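Local coordinates for protein choloylglycine hydrolase (Clostridium perfringens, PDB 2BJF) that hydrolyses the amide bond of glycine- and taurine-conjugated bile salts, releasing free bile acids, and also acts as a bile acid amine N-acyltransferase, at residues L5-K10 / F253-N258; L106-A111 / K120-N125; D248-F253 / N297-I302. All blocks are in the same frame, centred on the assembly; numbering follows the deposited sequence.

Interaction 1. Residues L5-K10 / F253-N258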
ATOM      1  N   LEU A   5      -0.040  -4.190  24.314  1.00 11.05           N
ATOM      2  CA  LEU A   5       1.203  -4.917  24.057  1.00 11.06           C
ATOM      3  C   LEU A   5       1.656  -5.717  25.273  1.00 11.13           C
ATOM      4  O   LEU A   5       1.651  -5.209  26.398  1.00 11.02           O
ATOM      5  CB  LEU A   5       2.314  -3.946  23.625  1.00 11.01           C
ATOM      6  CG  LEU A   5       3.737  -4.475  23.396  1.00 10.90           C
ATOM      7  CD1 LEU A   5       3.794  -5.481  22.249  1.00 10.88           C
ATOM      8  CD2 LEU A   5       4.708  -3.327  23.148  1.00 10.98           C
ATOM      9  N   ALA A   6       2.042  -6.967  25.032  1.00 11.39           N
ATOM     10  CA  ALA A   6       2.690  -7.800  26.044  1.00 11.78           C
ATOM     11  C   ALA A   6       4.073  -8.202  25.547  1.00 12.15           C
ATOM     12  O   ALA A   6       4.226  -8.640  24.405  1.00 12.14           O
ATOM     13  CB  ALA A   6       1.847  -9.030  26.351  1.00 11.81           C
ATOM     14  N   LEU A   7       5.078  -8.050  26.406  1.00 12.71           N
ATOM     15  CA  LEU A   7       6.468  -8.261  26.010  1.00 13.45           C
ATOM     16  C   LEU A   7       7.297  -8.792  27.178  1.00 13.82           C
ATOM     17  O   LEU A   7       7.251  -8.238  28.278  1.00 14.24           O
ATOM     18  CB  LEU A   7       7.056  -6.941  25.493  1.00 13.51           C
ATOM     19  CG  LEU A   7       8.310  -6.905  24.619  1.00 13.93           C
ATOM     20  CD1 LEU A   7       8.072  -7.558  23.260  1.00 14.05           C
ATOM     21  CD2 LEU A   7       8.754  -5.462  24.442  1.00 13.49           C
ATOM     22  N   GLU A   8       8.042  -9.870  26.934  1.00 14.24           N
ATOM     23  CA  GLU A   8       8.937 -10.438  27.946  1.00 14.63           C
ATOM     24  C   GLU A   8      10.344  -9.863  27.813  1.00 14.53           C
ATOM     25  O   GLU A   8      10.903  -9.810  26.714  1.00 14.44           O
ATOM     26  CB  GLU A   8       8.978 -11.969  27.855  1.00 14.59           C
ATOM     27  CG  GLU A   8       9.772 -12.632  28.985  1.00 15.26           C
ATOM     28  CD  GLU A   8       9.934 -14.136  28.823  1.00 15.53           C
ATOM     29  OE1 GLU A   8       9.444 -14.703  27.824  1.00 17.65           O
ATOM     30  OE2 GLU A   8      10.559 -14.755  29.711  1.00 17.52           O
ATOM     31  N   THR A   9      10.911  -9.440  28.941  1.00 14.57           N
ATOM     32  CA  THR A   9      12.245  -8.842  28.962  1.00 14.71           C
ATOM     33  C   THR A   9      13.347  -9.896  28.927  1.00 14.86           C
ATOM     34  O   THR A   9      13.088 -11.092  29.098  1.00 14.73           O
ATOM     35  CB  THR A   9      12.464  -7.945  30.206  1.00 14.76           C
ATOM     36  OG1 THR A   9      12.502  -8.756  31.388  1.00 14.68           O
ATOM     37  CG2 THR A   9      11.361  -6.904  30.332  1.00 14.82           C
ATOM     38  N   LYS A  10      14.578  -9.430  28.721  1.00 14.99           N
ATOM     39  CA  LYS A  10      15.772 -10.282  28.698  1.00 15.30           C
ATOM     40  C   LYS A  10      15.999 -11.075  29.993  1.00 15.27           C
ATOM     41  O   LYS A  10      16.611 -12.148  29.966  1.00 15.45           O
ATOM     42  CB  LYS A  10      17.016  -9.450  28.356  1.00 15.20           C
ATOM     43  CG  LYS A  10      17.315  -8.308  29.329  1.00 15.59           C
ATOM     44  CD  LYS A  10      18.488  -7.463  28.858  1.00 15.86           C
ATOM     45  CE  LYS A  10      18.917  -6.459  29.916  1.00 17.51           C
ATOM     46  NZ  LYS A  10      17.926  -5.363  30.098  1.00 18.58           N
ATOM     47  N   PHE A 253       8.341   0.990  24.810  1.00 10.21           N
ATOM     48  CA  PHE A 253       7.933   2.319  24.361  1.00 10.11           C
ATOM     49  C   PHE A 253       8.285   2.574  22.897  1.00 10.20           C
ATOM     50  O   PHE A 253       7.516   3.210  22.177  1.00 10.29           O
ATOM     51  CB  PHE A 253       8.519   3.399  25.278  1.00 10.00           C
ATOM     52  CG  PHE A 253       7.849   3.470  26.623  1.00  9.92           C
ATOM     53  CD1 PHE A 253       6.843   4.404  26.863  1.00 10.31           C
ATOM     54  CD2 PHE A 253       8.209   2.593  27.645  1.00 10.11           C
ATOM     55  CE1 PHE A 253       6.211   4.467  28.105  1.00  9.52           C
ATOM     56  CE2 PHE A 253       7.582   2.648  28.889  1.00  9.85           C
ATOM     57  CZ  PHE A 253       6.580   3.587  29.119  1.00  9.88           C
ATOM     58  N   HIS A 254       9.433   2.061  22.456  1.00 10.13           N
ATOM     59  CA  HIS A 254       9.823   2.174  21.048  1.00 10.23           C
ATOM     60  C   HIS A 254       8.816   1.507  20.115  1.00 10.20           C
ATOM     61  O   HIS A 254       8.471   2.062  19.071  1.00 10.18           O
ATOM     62  CB  HIS A 254      11.228   1.616  20.814  1.00 10.28           C
ATOM     63  CG  HIS A 254      12.319   2.542  21.253  1.00 10.85           C
ATOM     64  ND1 HIS A 254      12.617   3.708  20.581  1.00 11.51           N
ATOM     65  CD2 HIS A 254      13.183   2.473  22.292  1.00 11.09           C
ATOM     66  CE1 HIS A 254      13.615   4.322  21.193  1.00 11.54           C
ATOM     67  NE2 HIS A 254      13.978   3.593  22.232  1.00 11.27           N
ATOM     68  N   ILE A 255       8.338   0.326  20.504  1.00 10.09           N
ATOM     69  CA  ILE A 255       7.329  -0.392  19.722  1.00 10.09           C
ATOM     70  C   ILE A 255       6.032   0.420  19.631  1.00 10.03           C
ATOM     71  O   ILE A 255       5.518   0.659  18.536  1.00 10.15           O
ATOM     72  CB  ILE A 255       7.054  -1.813  20.289  1.00 10.02           C
ATOM     73  CG1 ILE A 255       8.295  -2.701  20.134  1.00 10.22           C
ATOM     74  CG2 ILE A 255       5.864  -2.454  19.581  1.00  9.88           C
ATOM     75  CD1 ILE A 255       8.228  -4.020  20.901  1.00 10.29           C
ATOM     76  N   LEU A 256       5.520   0.859  20.778  1.00 10.16           N
ATOM     77  CA  LEU A 256       4.257   1.598  20.808  1.00 10.27           C
ATOM     78  C   LEU A 256       4.327   2.992  20.180  1.00 10.33           C
ATOM     79  O   LEU A 256       3.325   3.483  19.657  1.00 10.29           O
ATOM     80  CB  LEU A 256       3.680   1.657  22.228  1.00 10.38           C
ATOM     81  CG  LEU A 256       3.085   0.353  22.778  1.00 10.39           C
ATOM     82  CD1 LEU A 256       2.467   0.593  24.140  1.00 10.60           C
ATOM     83  CD2 LEU A 256       2.046  -0.249  21.837  1.00 11.05           C
ATOM     84  N   ASN A 257       5.502   3.622  20.223  1.00 10.42           N
ATOM     85  CA  ASN A 257       5.710   4.921  19.568  1.00 10.58           C
ATOM     86  C   ASN A 257       5.382   4.870  18.073  1.00 10.55           C
ATOM     87  O   ASN A 257       4.889   5.844  17.502  1.00 10.56           O
ATOM     88  CB  ASN A 257       7.152   5.418  19.749  1.00 10.78           C
ATOM     89  CG  ASN A 257       7.434   5.986  21.142  1.00 11.44           C
ATOM     90  OD1 ASN A 257       8.573   6.351  21.441  1.00 13.40           O
ATOM     91  ND2 ASN A 257       6.413   6.061  21.993  1.00 11.50           N
ATOM     92  N   ASN A 258       5.654   3.725  17.449  1.00 10.50           N
ATOM     93  CA  ASN A 258       5.437   3.552  16.018  1.00 10.66           C
ATOM     94  C   ASN A 258       3.965   3.631  15.615  1.00 10.49           C
ATOM     95  O   ASN A 258       3.644   4.002  14.483  1.00 10.50           O
ATOM     96  CB  ASN A 258       6.042   2.230  15.544  1.00 10.79           C
ATOM     97  CG  ASN A 258       5.897   2.027  14.050  1.00 11.35           C
ATOM     98  OD1 ASN A 258       4.986   1.332  13.596  1.00 12.64           O
ATOM     99  ND2 ASN A 258       6.777   2.649  13.276  1.00 11.80           N
TER
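L5 pushes one methyl into the notch between two consecutive helix residues, I255 and L256. Its CD2 lies 3.8 Å from I255 CG2 and 4.0 Å from L256 CG, and the side chains of L5 and I255 run roughly perpendicular to each other. Lower down the same leucine, L5 CB is 4.1 Å from L256 CD2, so L256 lies against both the root and the end of L5. L5 reaches this position because its CG is anti to the backbone N (chi1 176°). Two residues along the strand, on the same face, L7 makes a lighter contact: its CD2 meets I255 CD1 tip to tip at 3.9 Å. The ethyl arm of I255 is drawn out for this by an extended chi2 of 168°, so I255 divides its branches, CG2 serving L5 and CD1 serving L7.

All four side chains are buried, and the contact is entirely apolar. The axes of 5-8 and 253-257 approach to 10.2 Å and run at 151°, nearly antiparallel. Here an alpha layer packs on a beta layer in the four-layer alpha-beta-beta-alpha fold of Ntn hydrolases.

F252, one turn earlier on the helix, also rests on L5 and L7, and N19 ND2 of strand 14-22 bonds to L256 O. Helix 225-243 closes the neighbouring side: I255 packs on V232 and M239, L5 on R236, and R236 NE donates to A6 O. The side chain of L256 is about 6 Å from that of R18, which binds deoxycholate, and about 9 Å from that of C2, the inferred nucleophile, immediately before strand 3-8.

Interaction 2. Residues L106-A111 / K120-N125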
ATOM      1  N   LEU A 106     -13.032  -4.259  34.186  1.00 10.31           N
ATOM      2  CA  LEU A 106     -11.593  -4.237  34.431  1.00 10.29           C
ATOM      3  C   LEU A 106     -11.281  -4.447  35.915  1.00 10.40           C
ATOM      4  O   LEU A 106     -10.448  -5.287  36.268  1.00 10.36           O
ATOM      5  CB  LEU A 106     -10.973  -2.936  33.911  1.00 10.43           C
ATOM      6  CG  LEU A 106      -9.509  -3.007  33.463  1.00 10.44           C
ATOM      7  CD1 LEU A 106      -9.209  -1.918  32.457  1.00 10.87           C
ATOM      8  CD2 LEU A 106      -8.543  -2.926  34.638  1.00 10.32           C
ATOM      9  N   LEU A 107     -11.963  -3.694  36.776  1.00 10.37           N
ATOM     10  CA  LEU A 107     -11.798  -3.835  38.222  1.00 10.67           C
ATOM     11  C   LEU A 107     -12.232  -5.219  38.714  1.00 10.69           C
ATOM     12  O   LEU A 107     -11.596  -5.787  39.600  1.00 10.73           O
ATOM     13  CB  LEU A 107     -12.556  -2.729  38.968  1.00 10.64           C
ATOM     14  CG  LEU A 107     -12.491  -2.704  40.501  1.00 10.85           C
ATOM     15  CD1 LEU A 107     -11.054  -2.607  41.010  1.00 11.12           C
ATOM     16  CD2 LEU A 107     -13.335  -1.563  41.050  1.00 10.94           C
ATOM     17  N   TRP A 108     -13.302  -5.758  38.129  1.00 10.82           N
ATOM     18  CA  TRP A 108     -13.791  -7.096  38.479  1.00 10.87           C
ATOM     19  C   TRP A 108     -12.726  -8.167  38.231  1.00 10.78           C
ATOM     20  O   TRP A 108     -12.558  -9.084  39.040  1.00 10.74           O
ATOM     21  CB  TRP A 108     -15.083  -7.418  37.714  1.00 11.37           C
ATOM     22  CG  TRP A 108     -15.585  -8.824  37.900  1.00 11.61           C
ATOM     23  CD1 TRP A 108     -16.357  -9.292  38.926  1.00 12.31           C
ATOM     24  CD2 TRP A 108     -15.355  -9.941  37.031  1.00 12.00           C
ATOM     25  NE1 TRP A 108     -16.619 -10.630  38.751  1.00 12.34           N
ATOM     26  CE2 TRP A 108     -16.015 -11.055  37.596  1.00 12.33           C
ATOM     27  CE3 TRP A 108     -14.652 -10.110  35.829  1.00 12.21           C
ATOM     28  CZ2 TRP A 108     -15.996 -12.322  37.001  1.00 12.05           C
ATOM     29  CZ3 TRP A 108     -14.630 -11.372  35.237  1.00 12.29           C
ATOM     30  CH2 TRP A 108     -15.300 -12.460  35.826  1.00 12.11           C
ATOM     31  N   VAL A 109     -12.005  -8.040  37.117  1.00 10.55           N
ATOM     32  CA  VAL A 109     -10.917  -8.961  36.786  1.00 10.47           C
ATOM     33  C   VAL A 109      -9.776  -8.857  37.800  1.00 10.39           C
ATOM     34  O   VAL A 109      -9.343  -9.864  38.363  1.00 10.50           O
ATOM     35  CB  VAL A 109     -10.379  -8.719  35.348  1.00 10.39           C
ATOM     36  CG1 VAL A 109      -9.109  -9.529  35.091  1.00 10.39           C
ATOM     37  CG2 VAL A 109     -11.442  -9.067  34.316  1.00 10.40           C
ATOM     38  N   LEU A 110      -9.308  -7.634  38.038  1.00 10.40           N
ATOM     39  CA  LEU A 110      -8.123  -7.405  38.862  1.00 10.38           C
ATOM     40  C   LEU A 110      -8.358  -7.637  40.350  1.00 10.57           C
ATOM     41  O   LEU A 110      -7.471  -8.126  41.048  1.00 10.72           O
ATOM     42  CB  LEU A 110      -7.571  -5.996  38.638  1.00 10.31           C
ATOM     43  CG  LEU A 110      -7.087  -5.654  37.226  1.00 10.17           C
ATOM     44  CD1 LEU A 110      -6.531  -4.249  37.216  1.00 10.12           C
ATOM     45  CD2 LEU A 110      -6.044  -6.654  36.731  1.00 10.42           C
ATOM     46  N   ALA A 111      -9.546  -7.281  40.827  1.00 10.78           N
ATOM     47  CA  ALA A 111      -9.860  -7.396  42.250  1.00 10.90           C
ATOM     48  C   ALA A 111     -10.052  -8.840  42.703  1.00 11.05           C
ATOM     49  O   ALA A 111      -9.831  -9.155  43.873  1.00 11.09           O
ATOM     50  CB  ALA A 111     -11.089  -6.567  42.595  1.00 10.94           C
ATOM     51  N   LYS A 120     -10.139 -17.030  32.812  1.00 14.56           N
ATOM     52  CA  LYS A 120     -10.722 -17.837  31.735  1.00 14.82           C
ATOM     53  C   LYS A 120     -11.873 -18.707  32.233  1.00 14.70           C
ATOM     54  O   LYS A 120     -12.922 -18.787  31.591  1.00 14.66           O
ATOM     55  CB  LYS A 120      -9.655 -18.716  31.073  1.00 14.85           C
ATOM     56  CG  LYS A 120      -8.753 -17.981  30.086  1.00 15.33           C
ATOM     57  CD  LYS A 120      -7.803 -18.936  29.361  1.00 15.54           C
ATOM     58  CE  LYS A 120      -8.494 -19.666  28.212  1.00 16.81           C
ATOM     59  NZ  LYS A 120      -7.552 -20.532  27.438  1.00 17.73           N
ATOM     60  N   GLU A 121     -11.672 -19.344  33.384  1.00 14.70           N
ATOM     61  CA  GLU A 121     -12.693 -20.195  33.988  1.00 14.71           C
ATOM     62  C   GLU A 121     -13.925 -19.388  34.406  1.00 14.44           C
ATOM     63  O   GLU A 121     -15.059 -19.812  34.177  1.00 14.53           O
ATOM     64  CB  GLU A 121     -12.112 -20.965  35.178  1.00 14.90           C
ATOM     65  CG  GLU A 121     -13.051 -22.004  35.797  1.00 15.99           C
ATOM     66  CD  GLU A 121     -13.371 -23.178  34.875  1.00 17.10           C
ATOM     67  OE1 GLU A 121     -12.745 -23.318  33.803  1.00 17.97           O
ATOM     68  OE2 GLU A 121     -14.263 -23.970  35.236  1.00 18.52           O
ATOM     69  N   ALA A 122     -13.688 -18.220  35.000  1.00 14.19           N
ATOM     70  CA  ALA A 122     -14.762 -17.346  35.470  1.00 13.88           C
ATOM     71  C   ALA A 122     -15.571 -16.717  34.335  1.00 13.73           C
ATOM     72  O   ALA A 122     -16.739 -16.371  34.518  1.00 13.59           O
ATOM     73  CB  ALA A 122     -14.200 -16.266  36.378  1.00 13.98           C
ATOM     74  N   LEU A 123     -14.947 -16.574  33.167  1.00 13.53           N
ATOM     75  CA  LEU A 123     -15.597 -15.950  32.014  1.00 13.53           C
ATOM     76  C   LEU A 123     -16.506 -16.894  31.226  1.00 13.66           C
ATOM     77  O   LEU A 123     -17.315 -16.443  30.411  1.00 13.51           O
ATOM     78  CB  LEU A 123     -14.559 -15.313  31.083  1.00 13.47           C
ATOM     79  CG  LEU A 123     -13.863 -14.041  31.573  1.00 13.38           C
ATOM     80  CD1 LEU A 123     -12.782 -13.645  30.591  1.00 13.22           C
ATOM     81  CD2 LEU A 123     -14.849 -12.893  31.782  1.00 13.45           C
ATOM     82  N   LYS A 124     -16.378 -18.196  31.478  1.00 13.91           N
ATOM     83  CA  LYS A 124     -17.183 -19.208  30.782  1.00 14.19           C
ATOM     84  C   LYS A 124     -18.684 -18.951  30.914  1.00 14.28           C
ATOM     85  O   LYS A 124     -19.435 -19.137  29.954  1.00 14.48           O
ATOM     86  CB  LYS A 124     -16.834 -20.616  31.273  1.00 14.22           C
ATOM     87  CG  LYS A 124     -15.495 -21.134  30.771  1.00 14.77           C
ATOM     88  CD  LYS A 124     -15.251 -22.563  31.222  1.00 15.73           C
ATOM     89  CE  LYS A 124     -13.977 -23.121  30.606  1.00 16.44           C
ATOM     90  NZ  LYS A 124     -13.766 -24.551  30.968  1.00 17.52           N
ATOM     91  N   ASN A 125     -19.108 -18.510  32.096  1.00 14.32           N
ATOM     92  CA  ASN A 125     -20.515 -18.210  32.357  1.00 14.45           C
ATOM     93  C   ASN A 125     -20.773 -16.715  32.582  1.00 14.28           C
ATOM     94  O   ASN A 125     -21.770 -16.331  33.197  1.00 14.32           O
ATOM     95  CB  ASN A 125     -21.019 -19.039  33.544  1.00 14.60           C
ATOM     96  CG  ASN A 125     -22.536 -19.071  33.641  1.00 15.12           C
ATOM     97  OD1 ASN A 125     -23.237 -19.213  32.635  1.00 16.37           O
ATOM     98  ND2 ASN A 125     -23.050 -18.937  34.856  1.00 15.75           N
TER
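W108 faces A122 and L123 from one of two successive short helices, 105-112 and 116-123, whose backbones stand well apart, with W108 CA 10.7 Å from A122 CA. The large indole spans that separation. Its CG is anti to the backbone N (chi1 174°), which carries the ring away from its own helix, and the six-membered end does the touching. W108 CZ3 comes within 3.8 Å of L123 CD2, and W108 CH2 lies 4.0 Å from A122 CB. The L123 methyl bears on both ring atoms, since L123 CD2 is also 4.1 Å from W108 CH2. Indole and leucine lie alongside each other, each running toward the backbone of the other. The CB of L123 does not point at the first helix, and it is the far end of the side chain that swings in to meet the tryptophan.

The pair of helices, linked by only three residues, covers the larger antiparallel sheet of the Ntn-hydrolase fold. L106 and L110 of the first helix pack on C78 in strand 77-82, while K120 and L123 of the second reach I154 and V156 in strand 153-158. W108, A122 and L123 thus join two helices seated on different strands of one sheet.

F113, in the link between them, completes the cluster: its ring meets that of W108 edge-to-face, and A122 packs against it as well. On the solvent side of the second helix, K124 NZ and E121 OE1, three residues earlier, form a salt bridge at 3.3 Å, with a weak hydrogen bond. K120 NZ makes a salt bridge with D167 OD1, in strand 163-167 beside 153-158.

Interaction 3. Residues D248-F253 / N297-I302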
ATOM      1  N   ASP A 248      14.241  -4.650  27.057  1.00 14.52           N
ATOM      2  CA  ASP A 248      14.057  -4.018  28.362  1.00 14.08           C
ATOM      3  C   ASP A 248      12.937  -2.976  28.288  1.00 13.60           C
ATOM      4  O   ASP A 248      12.262  -2.856  27.261  1.00 13.47           O
ATOM      5  CB  ASP A 248      15.371  -3.402  28.873  1.00 14.45           C
ATOM      6  CG  ASP A 248      16.037  -2.478  27.856  1.00 14.85           C
ATOM      7  OD1 ASP A 248      15.371  -2.020  26.904  1.00 15.60           O
ATOM      8  OD2 ASP A 248      17.244  -2.202  28.018  1.00 16.65           O
ATOM      9  N   LEU A 249      12.758  -2.221  29.371  1.00 12.91           N
ATOM     10  CA  LEU A 249      11.651  -1.270  29.501  1.00 12.30           C
ATOM     11  C   LEU A 249      11.476  -0.327  28.306  1.00 11.99           C
ATOM     12  O   LEU A 249      10.367  -0.175  27.789  1.00 11.82           O
ATOM     13  CB  LEU A 249      11.790  -0.459  30.796  1.00 12.33           C
ATOM     14  CG  LEU A 249      10.687   0.548  31.144  1.00 12.30           C
ATOM     15  CD1 LEU A 249       9.333  -0.135  31.296  1.00 12.60           C
ATOM     16  CD2 LEU A 249      11.046   1.307  32.412  1.00 12.26           C
ATOM     17  N   ILE A 250      12.565   0.300  27.869  1.00 11.49           N
ATOM     18  CA  ILE A 250      12.482   1.310  26.813  1.00 11.26           C
ATOM     19  C   ILE A 250      12.032   0.737  25.460  1.00 10.99           C
ATOM     20  O   ILE A 250      11.388   1.434  24.676  1.00 10.91           O
ATOM     21  CB  ILE A 250      13.796   2.150  26.686  1.00 11.26           C
ATOM     22  CG1 ILE A 250      13.530   3.487  25.981  1.00 11.58           C
ATOM     23  CG2 ILE A 250      14.907   1.363  25.987  1.00 11.56           C
ATOM     24  CD1 ILE A 250      12.587   4.421  26.732  1.00 11.56           C
ATOM     25  N   GLU A 251      12.345  -0.536  25.213  1.00 10.87           N
ATOM     26  CA  GLU A 251      11.956  -1.209  23.967  1.00 10.66           C
ATOM     27  C   GLU A 251      10.437  -1.261  23.794  1.00 10.59           C
ATOM     28  O   GLU A 251       9.923  -1.135  22.677  1.00 10.54           O
ATOM     29  CB  GLU A 251      12.536  -2.626  23.901  1.00 10.78           C
ATOM     30  CG  GLU A 251      14.065  -2.713  23.923  1.00 10.78           C
ATOM     31  CD  GLU A 251      14.743  -2.121  22.692  1.00 10.81           C
ATOM     32  OE1 GLU A 251      14.050  -1.645  21.768  1.00 11.31           O
ATOM     33  OE2 GLU A 251      15.989  -2.138  22.653  1.00 11.73           O
ATOM     34  N   PHE A 252       9.736  -1.453  24.909  1.00 10.53           N
ATOM     35  CA  PHE A 252       8.276  -1.435  24.953  1.00 10.31           C
ATOM     36  C   PHE A 252       7.744  -0.120  24.381  1.00 10.31           C
ATOM     37  O   PHE A 252       6.829  -0.115  23.557  1.00 10.38           O
ATOM     38  CB  PHE A 252       7.812  -1.628  26.401  1.00 10.31           C
ATOM     39  CG  PHE A 252       6.337  -1.870  26.554  1.00 10.06           C
ATOM     40  CD1 PHE A 252       5.843  -3.167  26.654  1.00 10.48           C
ATOM     41  CD2 PHE A 252       5.443  -0.803  26.637  1.00 10.48           C
ATOM     42  CE1 PHE A 252       4.479  -3.401  26.810  1.00 10.50           C
ATOM     43  CE2 PHE A 252       4.077  -1.028  26.791  1.00 10.42           C
ATOM     44  CZ  PHE A 252       3.596  -2.330  26.876  1.00 10.39           C
ATOM     45  N   PHE A 253       8.341   0.990  24.810  1.00 10.21           N
ATOM     46  CA  PHE A 253       7.933   2.319  24.361  1.00 10.11           C
ATOM     47  C   PHE A 253       8.285   2.574  22.897  1.00 10.20           C
ATOM     48  O   PHE A 253       7.516   3.210  22.177  1.00 10.29           O
ATOM     49  CB  PHE A 253       8.519   3.399  25.278  1.00 10.00           C
ATOM     50  CG  PHE A 253       7.849   3.470  26.623  1.00  9.92           C
ATOM     51  CD1 PHE A 253       6.843   4.404  26.863  1.00 10.31           C
ATOM     52  CD2 PHE A 253       8.209   2.593  27.645  1.00 10.11           C
ATOM     53  CE1 PHE A 253       6.211   4.467  28.105  1.00  9.52           C
ATOM     54  CE2 PHE A 253       7.582   2.648  28.889  1.00  9.85           C
ATOM     55  CZ  PHE A 253       6.580   3.587  29.119  1.00  9.88           C
ATOM     56  N   ASN A 297       7.144  13.274  27.994  1.00  9.97           N
ATOM     57  CA  ASN A 297       7.643  11.973  27.560  1.00 10.03           C
ATOM     58  C   ASN A 297       8.547  11.243  28.556  1.00  9.91           C
ATOM     59  O   ASN A 297       8.867  10.071  28.343  1.00 10.08           O
ATOM     60  CB  ASN A 297       8.309  12.070  26.180  1.00 10.16           C
ATOM     61  CG  ASN A 297       9.565  12.926  26.186  1.00 10.55           C
ATOM     62  OD1 ASN A 297       9.701  13.856  26.981  1.00 11.29           O
ATOM     63  ND2 ASN A 297      10.485  12.619  25.280  1.00 12.65           N
ATOM     64  N   GLN A 298       8.953  11.910  29.640  1.00  9.68           N
ATOM     65  CA  GLN A 298       9.704  11.203  30.679  1.00  9.65           C
ATOM     66  C   GLN A 298       8.823  10.152  31.347  1.00  9.66           C
ATOM     67  O   GLN A 298       7.680  10.428  31.723  1.00  9.73           O
ATOM     68  CB  GLN A 298      10.310  12.130  31.742  1.00  9.65           C
ATOM     69  CG  GLN A 298      11.262  11.352  32.665  1.00  9.59           C
ATOM     70  CD  GLN A 298      11.775  12.122  33.869  1.00  9.69           C
ATOM     71  OE1 GLN A 298      11.103  13.000  34.412  1.00 10.33           O
ATOM     72  NE2 GLN A 298      12.975  11.768  34.310  1.00  9.80           N
ATOM     73  N   ILE A 299       9.371   8.948  31.476  1.00  9.75           N
ATOM     74  CA  ILE A 299       8.680   7.833  32.112  1.00  9.87           C
ATOM     75  C   ILE A 299       8.601   8.045  33.624  1.00 10.12           C
ATOM     76  O   ILE A 299       9.611   8.315  34.279  1.00 10.01           O
ATOM     77  CB  ILE A 299       9.366   6.485  31.769  1.00  9.85           C
ATOM     78  CG1 ILE A 299       9.215   6.183  30.270  1.00  9.74           C
ATOM     79  CG2 ILE A 299       8.798   5.342  32.618  1.00 10.15           C
ATOM     80  CD1 ILE A 299      10.190   5.147  29.740  1.00  9.95           C
ATOM     81  N   ASN A 300       7.384   7.946  34.156  1.00 10.25           N
ATOM     82  CA  ASN A 300       7.132   8.015  35.593  1.00 10.65           C
ATOM     83  C   ASN A 300       6.810   6.629  36.137  1.00 10.54           C
ATOM     84  O   ASN A 300       6.172   5.830  35.454  1.00 10.64           O
ATOM     85  CB  ASN A 300       5.964   8.953  35.888  1.00 10.91           C
ATOM     86  CG  ASN A 300       6.117  10.300  35.219  1.00 12.14           C
ATOM     87  OD1 ASN A 300       6.933  11.120  35.627  1.00 13.76           O
ATOM     88  ND2 ASN A 300       5.325  10.534  34.180  1.00 13.56           N
ATOM     89  N   ALA A 301       7.245   6.356  37.363  1.00 10.45           N
ATOM     90  CA  ALA A 301       7.060   5.041  37.973  1.00 10.36           C
ATOM     91  C   ALA A 301       6.316   5.118  39.300  1.00 10.40           C
ATOM     92  O   ALA A 301       6.661   5.917  40.171  1.00 10.38           O
ATOM     93  CB  ALA A 301       8.405   4.353  38.163  1.00 10.44           C
ATOM     94  N   ILE A 302       5.288   4.284  39.435  1.00 10.41           N
ATOM     95  CA  ILE A 302       4.570   4.114  40.698  1.00 10.58           C
ATOM     96  C   ILE A 302       4.604   2.634  41.067  1.00 10.59           C
ATOM     97  O   ILE A 302       4.108   1.785  40.321  1.00 10.40           O
ATOM     98  CB  ILE A 302       3.116   4.648  40.619  1.00 10.69           C
ATOM     99  CG1 ILE A 302       3.126   6.166  40.416  1.00 11.23           C
ATOM    100  CG2 ILE A 302       2.333   4.298  41.890  1.00 10.83           C
ATOM    101  CD1 ILE A 302       1.966   6.706  39.617  1.00 12.86           C
TER
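I299 lays its ethyl arm over one face of the F253 ring, a CH-pi contact where helix 249-257 packs on the six-stranded sheet of the Ntn-hydrolase fold. I299 CD1 is 3.9 Å from the ring centroid and only 17° off the normal, displaced toward the rim so that its closest ring atom is F253 CE2, at 3.7 Å. I299 CG1 lies over the same face, nearer the far end of the ring, 3.9 Å from F253 CZ. The two side chains arrive from opposite directions, and with F253 CG anti to its carbonyl carbon (chi1 -73°) the ring projects from the helix to meet the isoleucine. I250, one turn earlier, slants across the end of I299, its CD1 3.9 Å from I299 CD1; that one methyl therefore touches both helix residues.

I299 also packs on Y290 of strand 288-293, and F253 rests on T279 and C281 of strand 275-283. The following strand, 300-303, is outermost within this chain, but N300 and A301 pair in a parallel ladder with a strand of the second subunit, so the sheet continues across the interface. At the rim of the F253 ring, in its plane, L249 O lies 3.5 Å from F253 CD2.

In the fold
Strand 3-8, close to the N terminus, opens interaction 1, which closes only when the chain reaches helix 249-257 some 240 residues later. Interaction 2 begins and ends inside that long loop, joining helices 105-112 and 116-123 over the larger sheet; its centre is about 25 Å from that of interaction 1, across the centre of the chain. Interaction 3 opens at 248-253, just before interaction 1 closes, and ends at 297-302, so the two cross. They share F253 and touch where F252 meets L5 and L7. Helix 249-257 thereby connects strand 3-8 with the residues leading into strand 300-303, at the margin of the same six-stranded sheet, beside the second subunit.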